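Core protein VP7 (African horsesickness virus, PDB 1AHS) forms the surface of the viral core as a homotrimer bound to structural protein VP3, the present fragment being its top domain. Local coordinates at residues B[13-17]-B[114-118]; B[21-25]-B[36-42]. All coordinates share one frame; numbering follows the deposited sequence.

Contact 1 of 2, residues B[13-17]-B[114-118]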
ATOM      1  N   SER B  13       4.852  -1.816   3.085  1.00 23.65           N
ATOM      2  CA  SER B  13       5.318  -1.935   1.727  1.00 25.14           C
ATOM      3  C   SER B  13       6.566  -1.127   1.439  1.00 23.07           C
ATOM      4  O   SER B  13       6.611   0.061   1.718  1.00 29.35           O
ATOM      5  CB  SER B  13       4.240  -1.434   0.781  1.00 25.58           C
ATOM      6  OG  SER B  13       4.801  -1.128  -0.483  1.00 26.52           O
ATOM      7  N   GLY B  14       7.517  -1.758   0.762  1.00 22.89           N
ATOM      8  CA  GLY B  14       8.730  -1.105   0.365  1.00 19.09           C
ATOM      9  C   GLY B  14       9.811  -0.950   1.380  1.00 21.87           C
ATOM     10  O   GLY B  14      10.771  -0.253   1.110  1.00 24.76           O
ATOM     11  N   ARG B  15       9.677  -1.563   2.542  1.00 21.74           N
ATOM     12  CA  ARG B  15      10.717  -1.463   3.550  1.00 20.36           C
ATOM     13  C   ARG B  15      11.569  -2.739   3.545  1.00 25.54           C
ATOM     14  O   ARG B  15      11.084  -3.818   3.869  1.00 27.72           O
ATOM     15  CB  ARG B  15      10.114  -1.222   4.933  1.00 19.79           C
ATOM     16  CG  ARG B  15      11.184  -1.127   6.049  1.00 21.02           C
ATOM     17  CD  ARG B  15      10.629  -0.501   7.313  1.00 18.81           C
ATOM     18  NE  ARG B  15      10.481   0.931   7.153  1.00 19.09           N
ATOM     19  CZ  ARG B  15      11.400   1.811   7.530  1.00 17.20           C
ATOM     20  NH1 ARG B  15      12.526   1.385   8.091  1.00 19.26           N
ATOM     21  NH2 ARG B  15      11.180   3.118   7.360  1.00 23.44           N
ATOM     22  N   TYR B  16      12.843  -2.625   3.206  1.00 22.84           N
ATOM     23  CA  TYR B  16      13.663  -3.807   3.143  1.00 24.38           C
ATOM     24  C   TYR B  16      13.775  -4.558   4.463  1.00 25.54           C
ATOM     25  O   TYR B  16      14.078  -3.976   5.501  1.00 27.88           O
ATOM     26  CB  TYR B  16      15.019  -3.432   2.576  1.00 23.74           C
ATOM     27  CG  TYR B  16      15.881  -4.599   2.170  1.00 24.32           C
ATOM     28  CD1 TYR B  16      16.753  -5.166   3.084  1.00 24.41           C
ATOM     29  CD2 TYR B  16      15.862  -5.108   0.863  1.00 21.27           C
ATOM     30  CE1 TYR B  16      17.592  -6.202   2.734  1.00 30.38           C
ATOM     31  CE2 TYR B  16      16.714  -6.160   0.493  1.00 23.57           C
ATOM     32  CZ  TYR B  16      17.579  -6.693   1.446  1.00 29.32           C
ATOM     33  OH  TYR B  16      18.485  -7.679   1.149  1.00 34.77           O
ATOM     34  N   TYR B  17      13.482  -5.856   4.425  1.00 25.25           N
ATOM     35  CA  TYR B  17      13.558  -6.694   5.604  1.00 23.74           C
ATOM     36  C   TYR B  17      13.879  -8.144   5.231  1.00 29.63           C
ATOM     37  O   TYR B  17      13.035  -8.886   4.735  1.00 30.52           O
ATOM     38  CB  TYR B  17      12.262  -6.647   6.359  1.00 23.70           C
ATOM     39  CG  TYR B  17      12.291  -7.457   7.629  1.00 29.07           C
ATOM     40  CD1 TYR B  17      13.159  -7.134   8.651  1.00 33.19           C
ATOM     41  CD2 TYR B  17      11.439  -8.544   7.813  1.00 29.22           C
ATOM     42  CE1 TYR B  17      13.190  -7.865   9.836  1.00 35.50           C
ATOM     43  CE2 TYR B  17      11.455  -9.282   8.992  1.00 29.13           C
ATOM     44  CZ  TYR B  17      12.337  -8.938  10.000  1.00 34.81           C
ATOM     45  OH  TYR B  17      12.403  -9.668  11.170  1.00 40.80           O
ATOM     46  N   ARG B 114      22.906  -4.343  -6.377  1.00 31.76           N
ATOM     47  CA  ARG B 114      22.373  -3.684  -5.212  1.00 31.45           C
ATOM     48  C   ARG B 114      21.093  -4.416  -4.834  1.00 34.05           C
ATOM     49  O   ARG B 114      20.661  -5.291  -5.570  1.00 35.54           O
ATOM     50  CB  ARG B 114      22.156  -2.200  -5.477  1.00 26.18           C
ATOM     51  CG  ARG B 114      21.347  -1.851  -6.667  1.00 27.97           C
ATOM     52  CD  ARG B 114      21.148  -0.330  -6.791  1.00 30.66           C
ATOM     53  NE  ARG B 114      21.744   0.239  -8.010  1.00 42.83           N
ATOM     54  CZ  ARG B 114      21.072   0.722  -9.066  1.00 46.16           C
ATOM     55  NH1 ARG B 114      19.749   0.723  -9.098  1.00 48.03           N
ATOM     56  NH2 ARG B 114      21.732   1.184 -10.126  1.00 54.23           N
ATOM     57  N   ARG B 115      20.546  -4.137  -3.657  1.00 30.90           N
ATOM     58  CA  ARG B 115      19.329  -4.789  -3.214  1.00 24.54           C
ATOM     59  C   ARG B 115      18.134  -4.411  -4.056  1.00 24.89           C
ATOM     60  O   ARG B 115      18.133  -3.358  -4.692  1.00 26.89           O
ATOM     61  CB  ARG B 115      19.081  -4.437  -1.764  1.00 23.09           C
ATOM     62  CG  ARG B 115      20.116  -5.053  -0.866  1.00 26.92           C
ATOM     63  CD  ARG B 115      20.044  -4.443   0.511  1.00 35.67           C
ATOM     64  NE  ARG B 115      20.600  -3.093   0.576  1.00 45.20           N
ATOM     65  CZ  ARG B 115      20.731  -2.397   1.709  1.00 46.67           C
ATOM     66  NH1 ARG B 115      20.338  -2.918   2.868  1.00 42.14           N
ATOM     67  NH2 ARG B 115      21.324  -1.206   1.691  1.00 50.33           N
ATOM     68  N   SER B 116      17.119  -5.272  -4.082  1.00 25.27           N
ATOM     69  CA  SER B 116      15.909  -4.988  -4.850  1.00 25.49           C
ATOM     70  C   SER B 116      14.674  -5.537  -4.140  1.00 24.53           C
ATOM     71  O   SER B 116      14.810  -6.428  -3.304  1.00 27.84           O
ATOM     72  CB  SER B 116      16.001  -5.639  -6.230  1.00 22.20           C
ATOM     73  OG  SER B 116      17.076  -5.102  -6.994  1.00 32.34           O
ATOM     74  N   ILE B 117      13.495  -4.966  -4.407  1.00 23.24           N
ATOM     75  CA  ILE B 117      12.266  -5.512  -3.831  1.00 20.27           C
ATOM     76  C   ILE B 117      11.345  -5.729  -5.024  1.00 24.97           C
ATOM     77  O   ILE B 117      11.254  -4.847  -5.873  1.00 25.50           O
ATOM     78  CB  ILE B 117      11.545  -4.575  -2.860  1.00 12.24           C
ATOM     79  CG1 ILE B 117      12.361  -4.322  -1.613  1.00 11.85           C
ATOM     80  CG2 ILE B 117      10.290  -5.243  -2.333  1.00 14.45           C
ATOM     81  CD1 ILE B 117      11.625  -3.457  -0.659  1.00 14.45           C
ATOM     82  N   LEU B 118      10.745  -6.917  -5.149  1.00 25.17           N
ATOM     83  CA  LEU B 118       9.808  -7.199  -6.238  1.00 22.99           C
ATOM     84  C   LEU B 118       8.424  -7.340  -5.644  1.00 24.38           C
ATOM     85  O   LEU B 118       8.247  -7.990  -4.597  1.00 20.33           O
ATOM     86  CB  LEU B 118      10.136  -8.511  -6.932  1.00 28.84           C
ATOM     87  CG  LEU B 118      11.184  -8.598  -8.031  1.00 31.16           C
ATOM     88  CD1 LEU B 118      12.442  -7.845  -7.703  1.00 33.05           C
ATOM     89  CD2 LEU B 118      11.508 -10.044  -8.205  1.00 33.19           C
TER

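Contact 2 of 2, residues B[21-25]-B[36-42]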
ATOM      1  N   GLY B  21      19.633 -14.851   5.792  1.00 42.65           N
ATOM      2  CA  GLY B  21      19.625 -15.280   4.409  1.00 36.81           C
ATOM      3  C   GLY B  21      19.698 -14.239   3.331  1.00 39.46           C
ATOM      4  O   GLY B  21      20.101 -13.097   3.572  1.00 42.89           O
ATOM      5  N   ARG B  22      19.279 -14.635   2.136  1.00 40.17           N
ATOM      6  CA  ARG B  22      19.333 -13.734   1.012  1.00 42.04           C
ATOM      7  C   ARG B  22      18.025 -13.256   0.411  1.00 38.55           C
ATOM      8  O   ARG B  22      18.050 -12.331  -0.379  1.00 38.05           O
ATOM      9  CB  ARG B  22      20.272 -14.277  -0.070  1.00 52.12           C
ATOM     10  CG  ARG B  22      21.764 -14.175   0.305  1.00 64.93           C
ATOM     11  CD  ARG B  22      22.642 -14.036  -0.935  1.00 76.02           C
ATOM     12  NE  ARG B  22      22.294 -15.031  -1.965  1.00 79.02           N
ATOM     13  CZ  ARG B  22      23.100 -15.427  -2.963  1.00 78.12           C
ATOM     14  NH1 ARG B  22      24.328 -14.904  -3.062  1.00 86.74           N
ATOM     15  NH2 ARG B  22      22.663 -16.318  -3.890  1.00 81.71           N
ATOM     16  N   THR B  23      16.908 -13.928   0.675  1.00 38.19           N
ATOM     17  CA  THR B  23      15.607 -13.460   0.176  1.00 35.12           C
ATOM     18  C   THR B  23      14.565 -13.610   1.314  1.00 36.52           C
ATOM     19  O   THR B  23      14.809 -14.324   2.302  1.00 35.94           O
ATOM     20  CB  THR B  23      15.105 -14.214  -1.102  1.00 32.17           C
ATOM     21  OG1 THR B  23      14.978 -15.605  -0.827  1.00 40.84           O
ATOM     22  CG2 THR B  23      16.044 -14.060  -2.242  1.00 29.51           C
ATOM     23  N   ARG B  24      13.497 -12.810   1.257  1.00 33.97           N
ATOM     24  CA  ARG B  24      12.398 -12.890   2.211  1.00 27.09           C
ATOM     25  C   ARG B  24      11.199 -12.265   1.581  1.00 25.59           C
ATOM     26  O   ARG B  24      11.299 -11.301   0.837  1.00 27.63           O
ATOM     27  CB  ARG B  24      12.660 -12.251   3.575  1.00 27.62           C
ATOM     28  CG  ARG B  24      11.505 -12.623   4.552  1.00 32.20           C
ATOM     29  CD  ARG B  24      11.799 -12.385   6.038  1.00 32.38           C
ATOM     30  NE  ARG B  24      10.629 -12.619   6.902  1.00 39.71           N
ATOM     31  CZ  ARG B  24       9.464 -11.969   6.815  1.00 39.63           C
ATOM     32  NH1 ARG B  24       9.279 -11.029   5.893  1.00 45.21           N
ATOM     33  NH2 ARG B  24       8.485 -12.239   7.673  1.00 44.49           N
ATOM     34  N   GLY B  25      10.078 -12.938   1.761  1.00 24.27           N
ATOM     35  CA  GLY B  25       8.816 -12.472   1.222  1.00 22.83           C
ATOM     36  C   GLY B  25       7.840 -12.294   2.368  1.00 25.59           C
ATOM     37  O   GLY B  25       8.027 -12.824   3.484  1.00 22.95           O
ATOM     38  N   CYS B  36      11.942  -9.308  -0.846  1.00 21.96           N
ATOM     39  CA  CYS B  36      13.105  -8.475  -0.677  1.00 22.75           C
ATOM     40  C   CYS B  36      14.266  -9.314  -1.105  1.00 24.39           C
ATOM     41  O   CYS B  36      14.397 -10.424  -0.633  1.00 30.29           O
ATOM     42  CB  CYS B  36      13.268  -8.095   0.797  1.00 16.83           C
ATOM     43  SG  CYS B  36      12.062  -6.889   1.393  1.00 26.31           S
ATOM     44  N   MET B  37      15.148  -8.793  -1.946  1.00 25.21           N
ATOM     45  CA  MET B  37      16.278  -9.592  -2.420  1.00 24.41           C
ATOM     46  C   MET B  37      17.626  -8.924  -2.345  1.00 24.62           C
ATOM     47  O   MET B  37      17.808  -7.821  -2.856  1.00 29.95           O
ATOM     48  CB  MET B  37      16.051  -9.993  -3.876  1.00 24.91           C
ATOM     49  CG  MET B  37      14.790 -10.746  -4.123  1.00 21.99           C
ATOM     50  SD  MET B  37      14.732 -11.263  -5.751  1.00 30.19           S
ATOM     51  CE  MET B  37      15.805 -12.722  -5.531  1.00 20.14           C
ATOM     52  N   ASP B  38      18.579  -9.595  -1.736  1.00 26.24           N
ATOM     53  CA  ASP B  38      19.927  -9.080  -1.669  1.00 30.75           C
ATOM     54  C   ASP B  38      20.525  -9.085  -3.078  1.00 34.26           C
ATOM     55  O   ASP B  38      19.923  -9.570  -4.041  1.00 34.08           O
ATOM     56  CB  ASP B  38      20.794  -9.972  -0.820  1.00 36.24           C
ATOM     57  CG  ASP B  38      21.750  -9.199   0.041  1.00 52.75           C
ATOM     58  OD1 ASP B  38      22.253  -8.101  -0.363  1.00 54.36           O
ATOM     59  OD2 ASP B  38      21.976  -9.697   1.168  1.00 64.17           O
ATOM     60  N   ALA B  39      21.727  -8.541  -3.186  1.00 37.31           N
ATOM     61  CA  ALA B  39      22.446  -8.449  -4.445  1.00 36.01           C
ATOM     62  C   ALA B  39      22.885  -9.835  -4.938  1.00 37.34           C
ATOM     63  O   ALA B  39      23.379 -10.659  -4.155  1.00 37.65           O
ATOM     64  CB  ALA B  39      23.654  -7.570  -4.261  1.00 33.25           C
ATOM     65  N   GLY B  40      22.700 -10.079  -6.231  1.00 34.73           N
ATOM     66  CA  GLY B  40      23.085 -11.344  -6.822  1.00 37.46           C
ATOM     67  C   GLY B  40      22.312 -12.551  -6.316  1.00 37.39           C
ATOM     68  O   GLY B  40      22.791 -13.712  -6.457  1.00 35.89           O
ATOM     69  N   ALA B  41      21.100 -12.300  -5.798  1.00 33.63           N
ATOM     70  CA  ALA B  41      20.267 -13.362  -5.247  1.00 26.34           C
ATOM     71  C   ALA B  41      19.232 -13.965  -6.180  1.00 28.34           C
ATOM     72  O   ALA B  41      18.765 -13.331  -7.138  1.00 29.89           O
ATOM     73  CB  ALA B  41      19.618 -12.909  -3.955  1.00 22.27           C
ATOM     74  N   ALA B  42      18.891 -15.214  -5.871  1.00 27.34           N
ATOM     75  CA  ALA B  42      17.892 -15.964  -6.602  1.00 26.83           C
ATOM     76  C   ALA B  42      17.178 -16.866  -5.609  1.00 28.57           C
ATOM     77  O   ALA B  42      17.758 -17.280  -4.586  1.00 28.72           O
ATOM     78  CB  ALA B  42      18.539 -16.776  -7.656  1.00 32.57           C
TER

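Contact 1 of 2, residues B[13-17]-B[114-118]
Gly14 and Ile117 make the closest backbone approach, their CA atoms 7.0 Å apart, so in this beta-sandwich top domain the loop 13-17 lies over the start of strand 116-122 at side-chain distance. The slim longer branch of Ile117 bridges the gap: CD1 comes to 3.7 Å from C of Gly14, touching bare peptide. Glycine suits this position, since at its phi of 80° a CB would collide with O of Ser13. Tyr16 reaches across with CG anti to its own N (chi1 -167°), and its flat ring offers a face to the methylenes of Arg115. The two side chains cross at about a right angle, CD of Arg115 over that face, offset toward the rim, 3.5 Å from CZ of Tyr16. This is a CH-pi contact; the guanidinium plane is turned 72° from the ring, and CZ of Arg115 is 5.2 Å from the Tyr16 ring centroid, a weak cation-pi attraction at most. CG1 of Ile117 lies at the ring edge, 4.4 Å from CD2 of Tyr16, a loose apolar contact. Arg15 turns instead to the second subunit, hydrogen-bonding Gly74 and Ser76 there. Cohesion thus comes from apolar and aromatic surface, with Arg115 contributing mainly its methylenes.

Contact 2 of 2, residues B[21-25]-B[36-42]
This is an antiparallel strand pairing at the open end of the hairpin formed by strands 23-27 and 32-37 of the beta-sandwich, extended by the turn that leads into strand 41-44. Arg24 and Cys36 form a hydrogen-bonded pair: N of Cys36 gives to O of Arg24 at 2.7 Å, and N of Arg24 returns a bond to O of Cys36 at 3.2 Å. Two residues farther along, past Thr23 and Met37, N of Asp38 gives a hydrogen bond to O of Arg22 at 3.1 Å, almost straight at 176°. Thr23, beta-branched as suits an extended strand, and Met37 are a non-hydrogen-bonded pair whose side chains run side by side on one face, CG2 of Thr23 lying 3.6 Å from CE of Met37. The bend at chi3 of Met37 (81°) turns its methyl toward that of the threonine; the Met37 side chain also packs on Val108 and Asn110. A type II turn, Asp38 to Ala41, follows; Gly40 supplies the positive phi, and OD1 of Asp38 accepts from N of Ala39 at 2.9 Å. One guanidinium face of Arg22, toward its rim, lies over CA of Ala41, with O of Gly40 also over it, as packing alone. Main-chain bonds therefore set the register, Thr23 and Met37 supply apolar contact, and Arg22 lays a broad surface over Gly40 and Ala41, though its poor order makes its exact placement less certain.

In the fold
Contact 2 is nested along the chain inside the long loop closed by contact 1, and their centres lie only 9 Å apart. They meet through one sheet, in which strands 32-37 and 116-122 are neighbours: O of Ser116 is 2.7 Å from N of Met37, a probable hydrogen bond. Tyr16 joins them from the loop side, its OH packing 3.5 Å from CA of Asp38, and N of Tyr17 lies 3.5 Å from SG of Cys36. Segment 13-17 thus packs on strand 116-122 and, through Tyr16 and Tyr17, on residues 36-38. The Asn110 side chain hydrogen-bonds OG of Ser116 and the carbonyl oxygens of Arg114 and Asp38, and its backbone that of Ala41, tying this sheet to the one containing strands 41-44 and 106-110.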